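Local coordinates for protein putative nucleoside-diphosphate-sugar epimerase (Staphylococcus aureus subsp. aureus, PDB 3E48) that is of unknown function but has an NAD(P)H-binding Rossmann-type fold and may be a nucleoside-diphosphate-sugar epimerase, at residues D26-G31 and G44-R49. Numbering follows the deposited sequence.
Sequences DHFHIG and GKVSVR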
loop_
_atom_site.group_PDB
_atom_site.type_symbol
_atom_site.label_atom_id
_atom_site.label_comp_id
_atom_site.label_asym_id
_atom_site.label_seq_id
_atom_site.Cartn_x
_atom_site.Cartn_y
_atom_site.Cartn_z
ATOM N N ASP B 26 -1.289 -33.847 -0.520
ATOM C CA ASP B 26 -1.720 -34.289 -1.837
ATOM C C ASP B 26 -2.361 -33.160 -2.637
ATOM O O ASP B 26 -2.722 -32.116 -2.087
ATOM C CB ASP B 26 -2.700 -35.462 -1.702
ATOM C CG ASP B 26 -2.808 -36.283 -2.972
ATOM O OD1 ASP B 26 -1.754 -36.640 -3.541
ATOM O OD2 ASP B 26 -3.943 -36.582 -3.396
ATOM N N HIS B 27 -2.490 -33.379 -3.942
ATOM C CA HIS B 27 -3.089 -32.398 -4.847
ATOM C C HIS B 27 -2.228 -31.137 -4.896
ATOM O O HIS B 27 -2.736 -30.037 -5.127
ATOM C CB HIS B 27 -4.495 -32.028 -4.369
ATOM C CG HIS B 27 -5.334 -33.206 -3.979
ATOM N ND1 HIS B 27 -5.646 -34.221 -4.856
ATOM C CD2 HIS B 27 -5.936 -33.520 -2.808
ATOM C CE1 HIS B 27 -6.407 -35.111 -4.243
ATOM N NE2 HIS B 27 -6.599 -34.710 -3.000
ATOM N N PHE B 28 -0.926 -31.308 -4.696
ATOM C CA PHE B 28 0.008 -30.188 -4.691
ATOM C C PHE B 28 0.604 -29.928 -6.069
ATOM O O PHE B 28 1.221 -30.807 -6.676
ATOM C CB PHE B 28 1.124 -30.457 -3.679
ATOM C CG PHE B 28 1.786 -29.217 -3.158
ATOM C CD1 PHE B 28 2.899 -28.681 -3.797
ATOM C CD2 PHE B 28 1.295 -28.586 -2.021
ATOM C CE1 PHE B 28 3.519 -27.532 -3.308
ATOM C CE2 PHE B 28 1.903 -27.435 -1.522
ATOM C CZ PHE B 28 3.020 -26.908 -2.169
ATOM N N HIS B 29 0.416 -28.704 -6.551
ATOM C CA HIS B 29 0.918 -28.304 -7.855
ATOM C C HIS B 29 1.857 -27.126 -7.678
ATOM O O HIS B 29 1.757 -26.388 -6.700
ATOM C CB HIS B 29 -0.227 -27.848 -8.759
ATOM C CG HIS B 29 -1.322 -28.857 -8.921
ATOM N ND1 HIS B 29 -2.137 -29.245 -7.880
ATOM C CD2 HIS B 29 -1.751 -29.538 -10.009
ATOM C CE1 HIS B 29 -3.022 -30.122 -8.321
ATOM N NE2 HIS B 29 -2.809 -30.316 -9.609
ATOM N N ILE B 30 2.771 -26.952 -8.625
ATOM C CA ILE B 30 3.685 -25.823 -8.568
ATOM C C ILE B 30 3.672 -25.105 -9.909
ATOM O O ILE B 30 3.476 -25.724 -10.958
ATOM C CB ILE B 30 5.139 -26.247 -8.232
ATOM C CG1 ILE B 30 5.704 -27.135 -9.342
ATOM C CG2 ILE B 30 5.172 -26.950 -6.881
ATOM C CD1 ILE B 30 7.153 -27.525 -9.125
ATOM N N GLY B 31 3.867 -23.791 -9.859
ATOM C CA GLY B 31 3.890 -22.982 -11.065
ATOM C C GLY B 31 5.238 -22.298 -11.148
ATOM O O GLY B 31 5.550 -21.438 -10.326
ATOM N N GLY B 44 6.800 -36.779 -9.729
ATOM C CA GLY B 44 5.873 -37.756 -9.192
ATOM C C GLY B 44 5.326 -37.375 -7.827
ATOM O O GLY B 44 4.459 -38.064 -7.291
ATOM N N LYS B 45 5.816 -36.274 -7.264
ATOM C CA LYS B 45 5.363 -35.833 -5.946
ATOM C C LYS B 45 4.506 -34.570 -6.014
ATOM O O LYS B 45 3.655 -34.340 -5.157
ATOM C CB LYS B 45 6.576 -35.625 -5.036
ATOM C CG LYS B 45 7.338 -36.925 -4.790
ATOM C CD LYS B 45 8.591 -36.715 -3.974
ATOM C CE LYS B 45 9.353 -38.025 -3.824
ATOM N NZ LYS B 45 9.683 -38.603 -5.160
ATOM N N VAL B 46 4.734 -33.763 -7.045
ATOM C CA VAL B 46 3.972 -32.541 -7.263
ATOM C C VAL B 46 3.781 -32.399 -8.764
ATOM O O VAL B 46 4.606 -32.876 -9.543
ATOM C CB VAL B 46 4.713 -31.288 -6.724
ATOM C CG1 VAL B 46 4.859 -31.377 -5.215
ATOM C CG2 VAL B 46 6.081 -31.162 -7.389
ATOM N N SER B 47 2.685 -31.769 -9.170
ATOM C CA SER B 47 2.417 -31.568 -10.588
ATOM C C SER B 47 3.014 -30.221 -10.956
ATOM O O SER B 47 2.833 -29.238 -10.246
ATOM C CB SER B 47 0.914 -31.583 -10.862
ATOM O OG SER B 47 0.364 -32.854 -10.544
ATOM N N VAL B 48 3.722 -30.192 -12.076
ATOM C CA VAL B 48 4.407 -28.996 -12.541
ATOM C C VAL B 48 3.765 -28.303 -13.732
ATOM O O VAL B 48 3.490 -28.932 -14.753
ATOM C CB VAL B 48 5.854 -29.347 -12.936
ATOM C CG1 VAL B 48 6.616 -28.094 -13.333
ATOM C CG2 VAL B 48 6.539 -30.073 -11.784
ATOM N N ARG B 49 3.540 -26.999 -13.597
ATOM C CA ARG B 49 2.978 -26.196 -14.674
ATOM C C ARG B 49 3.908 -25.007 -14.889
ATOM O O ARG B 49 4.537 -24.528 -13.945
ATOM C CB ARG B 49 1.574 -25.708 -14.307
ATOM C CG ARG B 49 0.547 -26.829 -14.238
ATOM C CD ARG B 49 -0.840 -26.312 -13.909
ATOM N NE ARG B 49 -1.836 -27.379 -14.004
ATOM C CZ ARG B 49 -3.121 -27.233 -13.708
ATOM N NH1 ARG B 49 -3.579 -26.059 -13.291
ATOM N NH2 ARG B 49 -3.950 -28.262 -13.832
HETATM O O HOH W 1 0.904 -33.805 -4.195
HETATM O O HOH W 2 0.020 -33.362 -7.471
#
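Ile-30 lays its CD1 methyl against Val-48 CG2, 3.7 Å away, the two side chains running side by side in the same direction. Its CG1 lies between the backbone N and the carbonyl carbon (chi1 64°), which carries CD1 toward the two valines. CD1 also comes near Val-46 CG2, and here the side chains cross at about a right angle. The other methyl of Val-46, CG1, lies 3.6 Å from Phe-28 CD1. It meets the ring obliquely. Helix 11-22 adds to this apolar patch, with Ala-20 touching Phe-28 and Ile-21 touching Val-46.

The backbones form a parallel ladder of three bonds. Ser-47 N donates to Phe-28 O at 3.0 Å. Ile-30 N then donates to Ser-47 O at 2.8 Å, and Arg-49 N to Ile-30 O at 2.9 Å. Ile-30 thus uses both its N-H and its carbonyl toward strand 47-50. His-29 and Gly-31 bond instead to Ile-3, Leu-5 and Gly-7, on and just after strand 3-6. This places strand 28-32 between 3-6 and 47-50, in the parallel part of the sheet, as in a Rossmann fold. Within this chain strand 47-50 pairs only with 28-32 and so lies at the edge of the sheet. Beyond 28-32, strand 3-6 continues to 68-71.

On the sheet face carrying Ser-47 and Arg-49, the His-29 imidazole brings CD2 to 3.5 Å from Ser-47 CB, again obliquely. His-29 ND1 hydrogen-bonds to Ile-3 O and weakly to His-27 O. Arg-49 rises from this face as an extended chain, and its NH1 bonds to Ala-62 O and Lys-64 O. Where the ladder starts, two waters join the segments. One links Phe-28 N to Lys-45 O. The other donates to Phe-28 O and hydrogen-bonds to Ser-47 OG at 3.1 Å.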